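Local coordinates for adhesion G-protein coupled receptor G6 (Danio rerio, PDB 6V55) that probably acts as an adhesion G-protein coupled receptor in myelination, with a calcium-binding extracellular region, at residues P27-N32 against V93-D98; T17-P22 against C31-Q36; D49-E54 against V101-F106. All blocks are in the same frame, centred on the assembly; numbering follows the deposited sequence.

Contact 1: residues P27-N32 against V93-D98; sequences PSQSCN and VFFNSD. With CA (calcium ion), chain C; NAG (2-acetamido-2-deoxy-beta-D-glucopyranose), chain E.
Cys-31 and Phe-95 form the hydrogen-bonded pair of two antiparallel strands, 30-32 and 93-96, whose axes come within 4.8 Å. Cys-31 N donates to Phe-95 O at 2.9 Å. Phe-95 N returns a longer bond to Cys-31 O. Ser-30 with Asn-96 and Asn-32 with Phe-94 are the non-hydrogen-bonded pairs.

Beyond the strands a side chain takes over. Ser-97 OG accepts from Gln-29 N at 2.9 Å, nearly straight at 168°. Its chi1 of 51°, between its own N and carbonyl carbon, turns the hydroxyl to this N-H; the same oxygen also bonds to Pro-26 O. Ser-28 N donates to Asp-98 O at 2.8 Å. Gln-29 bends back on its own segment, and its NE2 bonds to Pro-27 O.

Side chains also pack on both faces of the sheet. On one, Cys-31 SG, disulfide-bonded to Cys-5, meets the edge of the Phe-95 ring at CD2, 4.2 Å away. On the other, Phe-94 CE1 touches Asn-32 CG at 3.4 Å, the amide lying oblique to the ring. Asn-32 ND2 carries the N-linked sugar, whose acetyl methyl C8 lies 3.6 Å from Phe-94 CE1. Asn-32 OD1 is held by Thr-34 OG1.

Water 3 donates to Asp-98 O and binds the calcium ion, which Asp-98 OD2 also holds at 2.5 Å. Lys-477 takes Asp-98 OD1 in a salt bridge. The contact thus runs from a glycosylated strand to a calcium-binding loop, and the N-H bonds of Ser-28 and Gln-29 would tie that loop to the sheet.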
loop_
_atom_site.group_PDB
_atom_site.type_symbol
_atom_site.label_atom_id
_atom_site.label_comp_id
_atom_site.label_asym_id
_atom_site.label_seq_id
_atom_site.Cartn_x
_atom_site.Cartn_y
_atom_site.Cartn_z
ATOM N N PRO A 27 -12.219 5.767 2.615
ATOM C CA PRO A 27 -11.425 5.933 3.834
ATOM C C PRO A 27 -11.199 4.604 4.548
ATOM O O PRO A 27 -11.835 3.589 4.239
ATOM C CB PRO A 27 -12.281 6.861 4.700
ATOM C CG PRO A 27 -13.396 7.319 3.880
ATOM C CD PRO A 27 -13.547 6.390 2.745
ATOM N N SER A 28 -10.252 4.638 5.508
ATOM C CA SER A 28 -9.992 3.572 6.487
ATOM C C SER A 28 -9.657 2.222 5.854
ATOM O O SER A 28 -10.034 1.160 6.352
ATOM C CB SER A 28 -11.149 3.446 7.453
ATOM O OG SER A 28 -11.605 4.742 7.745
ATOM N N GLN A 29 -8.938 2.271 4.750
ATOM C CA GLN A 29 -8.530 1.072 4.054
ATOM C C GLN A 29 -7.363 0.422 4.765
ATOM O O GLN A 29 -6.569 1.091 5.438
ATOM C CB GLN A 29 -8.118 1.414 2.631
ATOM C CG GLN A 29 -9.231 1.871 1.774
ATOM C CD GLN A 29 -10.365 0.893 1.781
ATOM O OE1 GLN A 29 -10.254 -0.227 1.267
ATOM N NE2 GLN A 29 -11.468 1.297 2.376
ATOM N N SER A 30 -7.241 -0.891 4.585
ATOM C CA SER A 30 -5.997 -1.551 4.957
ATOM C C SER A 30 -5.777 -2.717 4.006
ATOM O O SER A 30 -6.485 -3.725 4.081
ATOM C CB SER A 30 -6.016 -2.022 6.395
ATOM O OG SER A 30 -5.067 -3.064 6.518
ATOM N N CYS A 31 -4.778 -2.584 3.142
ATOM C CA CYS A 31 -4.551 -3.502 2.048
ATOM C C CYS A 31 -3.165 -4.133 2.172
ATOM O O CYS A 31 -2.232 -3.508 2.682
ATOM C CB CYS A 31 -4.695 -2.749 0.739
ATOM S SG CYS A 31 -6.322 -1.984 0.409
ATOM N N ASN A 32 -3.035 -5.387 1.698
ATOM C CA ASN A 32 -1.790 -6.182 1.746
ATOM C C ASN A 32 -1.833 -7.016 0.469
ATOM O O ASN A 32 -2.332 -8.145 0.460
ATOM C CB ASN A 32 -1.683 -7.043 3.020
ATOM C CG ASN A 32 -0.453 -8.013 3.053
ATOM O OD1 ASN A 32 0.439 -7.960 2.223
ATOM N ND2 ASN A 32 -0.412 -8.882 4.074
ATOM N N VAL A 93 3.166 -4.918 -0.954
ATOM C CA VAL A 93 2.708 -3.535 -1.104
ATOM C C VAL A 93 1.529 -3.311 -0.164
ATOM O O VAL A 93 0.479 -3.942 -0.323
ATOM C CB VAL A 93 2.287 -3.222 -2.547
ATOM C CG1 VAL A 93 1.703 -1.816 -2.637
ATOM C CG2 VAL A 93 3.451 -3.358 -3.487
ATOM N N PHE A 94 1.681 -2.392 0.783
ATOM C CA PHE A 94 0.611 -2.057 1.710
ATOM C C PHE A 94 0.016 -0.709 1.363
ATOM O O PHE A 94 0.664 0.120 0.727
ATOM C CB PHE A 94 1.112 -2.014 3.144
ATOM C CG PHE A 94 1.662 -3.310 3.613
ATOM C CD1 PHE A 94 0.812 -4.292 4.093
ATOM C CD2 PHE A 94 3.027 -3.559 3.546
ATOM C CE1 PHE A 94 1.316 -5.490 4.512
ATOM C CE2 PHE A 94 3.535 -4.756 3.968
ATOM C CZ PHE A 94 2.677 -5.727 4.454
ATOM N N PHE A 95 -1.225 -0.495 1.792
ATOM C CA PHE A 95 -1.874 0.797 1.621
ATOM C C PHE A 95 -2.834 0.996 2.780
ATOM O O PHE A 95 -3.630 0.103 3.090
ATOM C CB PHE A 95 -2.605 0.879 0.281
ATOM C CG PHE A 95 -3.533 2.075 0.143
ATOM C CD1 PHE A 95 -3.067 3.382 0.308
ATOM C CD2 PHE A 95 -4.873 1.887 -0.182
ATOM C CE1 PHE A 95 -3.933 4.484 0.155
ATOM C CE2 PHE A 95 -5.738 2.982 -0.346
ATOM C CZ PHE A 95 -5.266 4.283 -0.174
ATOM N N ASN A 96 -2.740 2.161 3.428
ATOM C CA ASN A 96 -3.612 2.542 4.538
ATOM C C ASN A 96 -4.091 3.974 4.335
ATOM O O ASN A 96 -3.285 4.866 4.042
ATOM C CB ASN A 96 -2.881 2.410 5.863
ATOM C CG ASN A 96 -2.525 0.989 6.171
ATOM O OD1 ASN A 96 -3.402 0.163 6.460
ATOM N ND2 ASN A 96 -1.240 0.676 6.106
ATOM N N SER A 97 -5.400 4.190 4.447
ATOM C CA SER A 97 -5.958 5.530 4.366
ATOM C C SER A 97 -6.584 5.821 5.717
ATOM O O SER A 97 -6.960 4.897 6.439
ATOM C CB SER A 97 -7.026 5.655 3.276
ATOM O OG SER A 97 -7.982 4.612 3.430
ATOM N N ASP A 98 -6.712 7.099 6.066
ATOM C CA ASP A 98 -7.329 7.370 7.350
ATOM C C ASP A 98 -8.805 7.687 7.109
ATOM O O ASP A 98 -9.356 7.262 6.094
ATOM C CB ASP A 98 -6.564 8.451 8.136
ATOM C CG ASP A 98 -6.406 9.791 7.393
ATOM O OD1 ASP A 98 -5.604 10.620 7.875
ATOM O OD2 ASP A 98 -7.067 10.089 6.386
HETATM CA CA CA C . -7.253 10.131 3.896
HETATM C C1 NAG E . 0.650 -9.869 4.261
HETATM C C2 NAG E . 1.018 -10.175 5.731
HETATM C C3 NAG E . 2.022 -11.335 5.804
HETATM C C4 NAG E . 1.479 -12.571 5.100
HETATM C C5 NAG E . 1.134 -12.233 3.647
HETATM C C6 NAG E . 0.443 -13.373 2.944
HETATM C C7 NAG E . 0.772 -8.079 6.996
HETATM C C8 NAG E . 1.496 -7.000 7.748
HETATM N N2 NAG E . 1.543 -9.015 6.435
HETATM O O3 NAG E . 2.328 -11.646 7.162
HETATM O O4 NAG E . 2.447 -13.620 5.151
HETATM O O5 NAG E . 0.226 -11.116 3.586
HETATM O O6 NAG E . -0.963 -13.322 3.150
HETATM O O7 NAG E . -0.455 -8.098 6.895
HETATM O O HOH W 1 -6.341 1.998 8.023
HETATM O O HOH W 2 -2.108 -1.994 5.224
HETATM O O HOH W 3 -9.021 8.287 3.739
#

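Contact 2: residues T17-P22 against C31-Q36; sequences TSPCYP and CNWTIQ. With NAG (2-acetamido-2-deoxy-beta-D-glucopyranose), chain E.
The backbones of Ser-18 and Cys-31 stay apart, their CA atoms 8.5 Å from each other, and no hydrogen bond joins the segments. Segment 31-36 is all strand. Segment 17-22 leaves its strand in a type II beta turn from Ser-18 to Tyr-21, and the peptide before Pro-22 is cis.

Ser-18 O closes the turn by accepting from Tyr-21 N at 3.2 Å. Thr-17 OG1 donates to the same oxygen at 2.9 Å, from the opposite face of its carbonyl plane. Two donors thus grip this acceptor and should steady the turn.

The indole of Trp-33 reaches across to the turn. Its CG lies anti to the carbonyl carbon (chi1 -59°), which directs the ring system that way. CZ2 comes within 3.4 Å of Thr-17 O, which approaches the ring obliquely. Ser-18 CA lies 4.2 Å from Trp-33 CH2, also oblique. Pro-19 CD sits at the indole edge, near its plane, 4.4 Å from Trp-33 CZ2. The same proline carbon touches Cys-31 SG at 4.1 Å. Cys-31 CB covers one face of the indole, 3.5 Å above its plane and offset toward the rim.

Phe-16 stacks on Trp-33, and Phe-106 meets it with planes at about 85°. Ser-18 OG bonds to Phe-106 N on strand 105-114.

Asn-32, Trp-33 and Thr-34 are an Asn-X-Thr sequon, and its asparagine carries the sugar, while the tryptophan between them turns to the opposite side of the strand, into the protein. The indole points from one sheet toward a turn that leaves the other, as expected for the core between the two sheets of a CUB beta sandwich.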
loop_
_atom_site.group_PDB
_atom_site.type_symbol
_atom_site.label_atom_id
_atom_site.label_comp_id
_atom_site.label_asym_id
_atom_site.label_seq_id
_atom_site.Cartn_x
_atom_site.Cartn_y
_atom_site.Cartn_z
ATOM N N THR A 17 -4.910 -2.382 -8.575
ATOM C CA THR A 17 -5.142 -0.983 -8.264
ATOM C C THR A 17 -5.592 -0.850 -6.819
ATOM O O THR A 17 -6.033 -1.815 -6.187
ATOM C CB THR A 17 -6.203 -0.345 -9.168
ATOM O OG1 THR A 17 -7.504 -0.750 -8.741
ATOM C CG2 THR A 17 -6.035 -0.708 -10.633
ATOM N N SER A 18 -5.511 0.388 -6.317
ATOM C CA SER A 18 -6.171 0.767 -5.068
ATOM C C SER A 18 -7.688 0.648 -5.256
ATOM O O SER A 18 -8.163 0.740 -6.395
ATOM C CB SER A 18 -5.804 2.206 -4.705
ATOM O OG SER A 18 -6.297 3.113 -5.686
ATOM N N PRO A 19 -8.453 0.391 -4.177
ATOM C CA PRO A 19 -9.910 0.183 -4.323
ATOM C C PRO A 19 -10.617 1.406 -4.886
ATOM O O PRO A 19 -10.235 2.536 -4.582
ATOM C CB PRO A 19 -10.373 -0.129 -2.892
ATOM C CG PRO A 19 -9.184 0.176 -1.995
ATOM C CD PRO A 19 -7.992 -0.046 -2.844
ATOM N N CYS A 20 -11.488 1.135 -5.872
ATOM C CA CYS A 20 -12.309 2.086 -6.628
ATOM C C CYS A 20 -11.515 2.970 -7.598
ATOM O O CYS A 20 -12.093 3.926 -8.130
ATOM C CB CYS A 20 -13.182 2.975 -5.721
ATOM S SG CYS A 20 -13.969 2.124 -4.333
ATOM N N TYR A 21 -10.227 2.665 -7.862
ATOM C CA TYR A 21 -9.454 3.372 -8.897
ATOM C C TYR A 21 -10.093 3.140 -10.265
ATOM O O TYR A 21 -10.486 2.013 -10.573
ATOM C CB TYR A 21 -7.981 2.884 -8.909
ATOM C CG TYR A 21 -7.054 3.467 -9.987
ATOM C CD1 TYR A 21 -6.325 4.639 -9.753
ATOM C CD2 TYR A 21 -6.914 2.854 -11.246
ATOM C CE1 TYR A 21 -5.499 5.186 -10.747
ATOM C CE2 TYR A 21 -6.124 3.402 -12.231
ATOM C CZ TYR A 21 -5.411 4.556 -11.975
ATOM O OH TYR A 21 -4.605 5.053 -12.975
ATOM N N PRO A 22 -10.184 4.180 -11.126
ATOM C CA PRO A 22 -9.646 5.556 -11.050
ATOM C C PRO A 22 -10.454 6.612 -10.270
ATOM O O PRO A 22 -10.018 7.766 -10.253
ATOM C CB PRO A 22 -9.534 5.963 -12.528
ATOM C CG PRO A 22 -10.591 5.191 -13.212
ATOM C CD PRO A 22 -10.760 3.889 -12.451
ATOM N N CYS A 31 -4.778 -2.584 3.142
ATOM C CA CYS A 31 -4.551 -3.502 2.048
ATOM C C CYS A 31 -3.165 -4.133 2.172
ATOM O O CYS A 31 -2.232 -3.508 2.682
ATOM C CB CYS A 31 -4.695 -2.749 0.739
ATOM S SG CYS A 31 -6.322 -1.984 0.409
ATOM N N ASN A 32 -3.035 -5.387 1.698
ATOM C CA ASN A 32 -1.790 -6.182 1.746
ATOM C C ASN A 32 -1.833 -7.016 0.469
ATOM O O ASN A 32 -2.332 -8.145 0.460
ATOM C CB ASN A 32 -1.683 -7.043 3.020
ATOM C CG ASN A 32 -0.453 -8.013 3.053
ATOM O OD1 ASN A 32 0.439 -7.960 2.223
ATOM N ND2 ASN A 32 -0.412 -8.882 4.074
ATOM N N TRP A 33 -1.282 -6.459 -0.598
ATOM C CA TRP A 33 -0.954 -7.219 -1.792
ATOM C C TRP A 33 0.439 -7.812 -1.619
ATOM O O TRP A 33 1.434 -7.082 -1.673
ATOM C CB TRP A 33 -0.986 -6.313 -3.005
ATOM C CG TRP A 33 -2.293 -5.647 -3.256
ATOM C CD1 TRP A 33 -3.373 -6.182 -3.888
ATOM C CD2 TRP A 33 -2.641 -4.295 -2.945
ATOM N NE1 TRP A 33 -4.380 -5.256 -3.970
ATOM C CE2 TRP A 33 -3.953 -4.090 -3.399
ATOM C CE3 TRP A 33 -1.971 -3.240 -2.322
ATOM C CZ2 TRP A 33 -4.605 -2.888 -3.245
ATOM C CZ3 TRP A 33 -2.630 -2.042 -2.172
ATOM C CH2 TRP A 33 -3.922 -1.877 -2.637
ATOM N N THR A 34 0.525 -9.123 -1.421
ATOM C CA THR A 34 1.813 -9.809 -1.390
ATOM C C THR A 34 2.045 -10.471 -2.747
ATOM O O THR A 34 1.213 -11.242 -3.224
ATOM C CB THR A 34 1.860 -10.818 -0.239
ATOM O OG1 THR A 34 2.138 -10.120 0.982
ATOM C CG2 THR A 34 2.941 -11.865 -0.443
ATOM N N ILE A 35 3.154 -10.142 -3.390
ATOM C CA ILE A 35 3.482 -10.688 -4.700
ATOM C C ILE A 35 4.582 -11.717 -4.520
ATOM O O ILE A 35 5.683 -11.373 -4.071
ATOM C CB ILE A 35 3.929 -9.594 -5.670
ATOM C CG1 ILE A 35 3.004 -8.380 -5.559
ATOM C CG2 ILE A 35 3.962 -10.165 -7.051
ATOM C CD1 ILE A 35 3.527 -7.125 -6.250
ATOM N N GLN A 36 4.303 -12.972 -4.876
ATOM C CA GLN A 36 5.261 -14.049 -4.671
ATOM C C GLN A 36 5.624 -14.717 -5.987
ATOM O O GLN A 36 4.746 -15.106 -6.764
ATOM C CB GLN A 36 4.741 -15.090 -3.695
ATOM C CG GLN A 36 5.846 -15.986 -3.205
ATOM C CD GLN A 36 5.509 -16.642 -1.898
ATOM O OE1 GLN A 36 6.400 -16.959 -1.103
ATOM N NE2 GLN A 36 4.212 -16.835 -1.651
HETATM C C1 NAG E . 0.650 -9.869 4.261
HETATM C C2 NAG E . 1.018 -10.175 5.731
HETATM C C3 NAG E . 2.022 -11.335 5.804
HETATM C C4 NAG E . 1.479 -12.571 5.100
HETATM C C5 NAG E . 1.134 -12.233 3.647
HETATM C C6 NAG E . 0.443 -13.373 2.944
HETATM C C7 NAG E . 0.772 -8.079 6.996
HETATM C C8 NAG E . 1.496 -7.000 7.748
HETATM N N2 NAG E . 1.543 -9.015 6.435
HETATM O O3 NAG E . 2.328 -11.646 7.162
HETATM O O4 NAG E . 2.447 -13.620 5.151
HETATM O O5 NAG E . 0.226 -11.116 3.586
HETATM O O6 NAG E . -0.963 -13.322 3.150
HETATM O O7 NAG E . -0.455 -8.098 6.895
#

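Contact 3: residues D49-E54 against V101-F106; sequences DFELEE and VQKKGF. With CA (calcium ion), chain C.
Asp-49 OD2 receives Lys-104 NZ at 2.7 Å in a salt bridge, on its syn lone pair. Tyr-21 OH bonds to this oxygen too. The side chains of Asp-49 and Lys-104 cross at about a right angle. Asp-49 CG is anti to its backbone N (chi1 -166°), which carries the carboxylate across to the lysine, while OD1 makes a weaker bond to the same NZ.

The backbones pair as antiparallel strands beside this bridge. Glu-51 N donates to Gly-105 O at 2.8 Å, and Gly-105 N returns a bond to Glu-51 O at 3.0 Å. Gly-105 has phi and psi of 105° and -137°, backbone angles that call for glycine. Glu-51 CG packs on Lys-103 CB.

On the face of Phe-50 and Phe-106, Phe-50 CD2 lies 3.9 Å from Phe-106 CB. Leu-52 CD1, just past the strand, comes to the edge of the Phe-106 ring at CD2. Phe-95 meets Phe-106 edge-to-face from the opposing sheet.

Past the strands, Glu-53 OE1 and Val-101 O bind the calcium ion, each at 2.5 Å. Glu-53 extends to the metal, and its OE2 pairs with Lys-477. Water 3 binds the ion and accepts from Gln-102 NE2. Asp-61, Asp-98 and Ser-100 complete the protein ligands of this site, a calcium site like those of many CUB domains.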
loop_
_atom_site.group_PDB
_atom_site.type_symbol
_atom_site.label_atom_id
_atom_site.label_comp_id
_atom_site.label_asym_id
_atom_site.label_seq_id
_atom_site.Cartn_x
_atom_site.Cartn_y
_atom_site.Cartn_z
ATOM N N ASP A 49 0.536 5.011 -12.035
ATOM C CA ASP A 49 -0.197 6.193 -11.601
ATOM C C ASP A 49 -0.231 6.151 -10.083
ATOM O O ASP A 49 -0.300 5.065 -9.509
ATOM C CB ASP A 49 -1.622 6.202 -12.153
ATOM C CG ASP A 49 -2.289 7.543 -12.001
ATOM O OD1 ASP A 49 -1.556 8.513 -11.692
ATOM O OD2 ASP A 49 -3.535 7.626 -12.160
ATOM N N PHE A 50 -0.164 7.323 -9.441
ATOM C CA PHE A 50 -0.073 7.391 -7.973
ATOM C C PHE A 50 -0.441 8.794 -7.519
ATOM O O PHE A 50 0.326 9.736 -7.781
ATOM C CB PHE A 50 1.351 7.039 -7.470
ATOM C CG PHE A 50 1.515 7.048 -5.956
ATOM C CD1 PHE A 50 1.943 8.201 -5.266
ATOM C CD2 PHE A 50 1.324 5.883 -5.228
ATOM C CE1 PHE A 50 2.093 8.203 -3.891
ATOM C CE2 PHE A 50 1.498 5.871 -3.859
ATOM C CZ PHE A 50 1.884 7.034 -3.192
ATOM N N GLU A 51 -1.531 8.926 -6.758
ATOM C CA GLU A 51 -1.821 10.168 -6.052
ATOM C C GLU A 51 -2.449 9.838 -4.706
ATOM O O GLU A 51 -3.557 9.294 -4.657
ATOM C CB GLU A 51 -2.747 11.074 -6.865
ATOM C CG GLU A 51 -3.107 12.384 -6.152
ATOM C CD GLU A 51 -4.273 13.156 -6.806
ATOM O OE1 GLU A 51 -5.193 12.527 -7.405
ATOM O OE2 GLU A 51 -4.258 14.409 -6.704
ATOM N N LEU A 52 -1.752 10.168 -3.621
ATOM C CA LEU A 52 -2.275 9.997 -2.272
ATOM C C LEU A 52 -2.373 11.352 -1.589
ATOM O O LEU A 52 -1.825 12.352 -2.060
ATOM C CB LEU A 52 -1.385 9.064 -1.450
ATOM C CG LEU A 52 -1.917 7.651 -1.228
ATOM C CD1 LEU A 52 -2.004 6.929 -2.551
ATOM C CD2 LEU A 52 -0.986 6.917 -0.311
ATOM N N GLU A 53 -3.110 11.375 -0.483
ATOM C CA GLU A 53 -3.175 12.549 0.381
ATOM C C GLU A 53 -1.794 12.822 0.964
ATOM O O GLU A 53 -1.170 11.922 1.532
ATOM C CB GLU A 53 -4.192 12.310 1.491
ATOM C CG GLU A 53 -4.170 13.349 2.562
ATOM C CD GLU A 53 -5.143 13.069 3.709
ATOM O OE1 GLU A 53 -5.567 11.909 3.901
ATOM O OE2 GLU A 53 -5.484 14.027 4.442
ATOM N N GLU A 54 -1.278 14.029 0.773
ATOM C CA GLU A 54 0.071 14.303 1.245
ATOM C C GLU A 54 0.069 14.676 2.728
ATOM O O GLU A 54 -0.892 15.263 3.234
ATOM C CB GLU A 54 0.735 15.399 0.408
ATOM C CG GLU A 54 2.284 15.263 0.389
ATOM C CD GLU A 54 2.993 16.384 -0.351
ATOM O OE1 GLU A 54 4.213 16.244 -0.627
ATOM O OE2 GLU A 54 2.317 17.391 -0.676
ATOM N N VAL A 101 -10.375 12.917 3.718
ATOM C CA VAL A 101 -9.607 13.402 2.557
ATOM C C VAL A 101 -9.050 12.254 1.722
ATOM O O VAL A 101 -8.024 11.660 2.066
ATOM C CB VAL A 101 -8.461 14.368 2.950
ATOM C CG1 VAL A 101 -7.816 14.970 1.728
ATOM C CG2 VAL A 101 -8.959 15.451 3.900
ATOM N N GLN A 102 -9.680 11.975 0.585
ATOM C CA GLN A 102 -9.262 10.889 -0.289
ATOM C C GLN A 102 -8.857 11.434 -1.648
ATOM O O GLN A 102 -9.481 12.363 -2.170
ATOM C CB GLN A 102 -10.378 9.871 -0.446
ATOM C CG GLN A 102 -10.529 9.031 0.786
ATOM C CD GLN A 102 -11.524 9.596 1.743
ATOM O OE1 GLN A 102 -12.609 9.997 1.338
ATOM N NE2 GLN A 102 -11.161 9.659 3.024
ATOM N N LYS A 103 -7.804 10.862 -2.204
ATOM C CA LYS A 103 -7.379 11.150 -3.557
ATOM C C LYS A 103 -7.555 9.895 -4.412
ATOM O O LYS A 103 -8.219 8.929 -4.010
ATOM C CB LYS A 103 -5.937 11.647 -3.567
ATOM C CG LYS A 103 -5.697 12.855 -2.678
ATOM C CD LYS A 103 -6.405 14.113 -3.161
ATOM C CE LYS A 103 -6.501 15.123 -2.021
ATOM N NZ LYS A 103 -6.387 16.540 -2.453
ATOM N N LYS A 104 -6.925 9.913 -5.587
ATOM C CA LYS A 104 -7.259 8.983 -6.658
ATOM C C LYS A 104 -6.779 7.571 -6.351
ATOM O O LYS A 104 -7.486 6.592 -6.621
ATOM C CB LYS A 104 -6.633 9.495 -7.944
ATOM C CG LYS A 104 -7.052 8.786 -9.200
ATOM C CD LYS A 104 -5.927 8.771 -10.217
ATOM C CE LYS A 104 -5.313 10.151 -10.456
ATOM N NZ LYS A 104 -4.148 10.139 -11.406
ATOM N N GLY A 105 -5.602 7.447 -5.750
ATOM C CA GLY A 105 -5.056 6.143 -5.476
ATOM C C GLY A 105 -3.940 5.793 -6.432
ATOM O O GLY A 105 -3.095 6.646 -6.744
ATOM N N PHE A 106 -3.935 4.553 -6.921
ATOM C CA PHE A 106 -2.777 4.091 -7.658
ATOM C C PHE A 106 -3.106 2.883 -8.515
ATOM O O PHE A 106 -4.070 2.156 -8.265
ATOM C CB PHE A 106 -1.606 3.758 -6.731
ATOM C CG PHE A 106 -1.952 2.882 -5.562
ATOM C CD1 PHE A 106 -1.835 1.493 -5.655
ATOM C CD2 PHE A 106 -2.312 3.441 -4.336
ATOM C CE1 PHE A 106 -2.112 0.673 -4.546
ATOM C CE2 PHE A 106 -2.593 2.635 -3.228
ATOM C CZ PHE A 106 -2.492 1.257 -3.335
HETATM CA CA CA C . -7.253 10.131 3.896
HETATM O O HOH W 3 -9.021 8.287 3.739
#

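Overall arrangement
From the N terminus, strand 13-17 runs into the turn of 17-22, and contact 2 closes the short loop back to strand 30-36. Contact 1 begins inside that loop, at 27-32, shares Cys-31 and Asn-32 with contact 2, and reaches forward to strand 90-96. Contact 3 opens after contact 2 has closed. It crosses contact 1, since 49-54 lies between the segments of contact 1 and 101-106 follows them. Contacts 1 and 3 each pair strands in a different sheet of the CUB domain; contact 2 joins the two sheets. Leu-52 CD2 packs on Phe-95 between contacts 1 and 3, which also share the calcium ion and water 3.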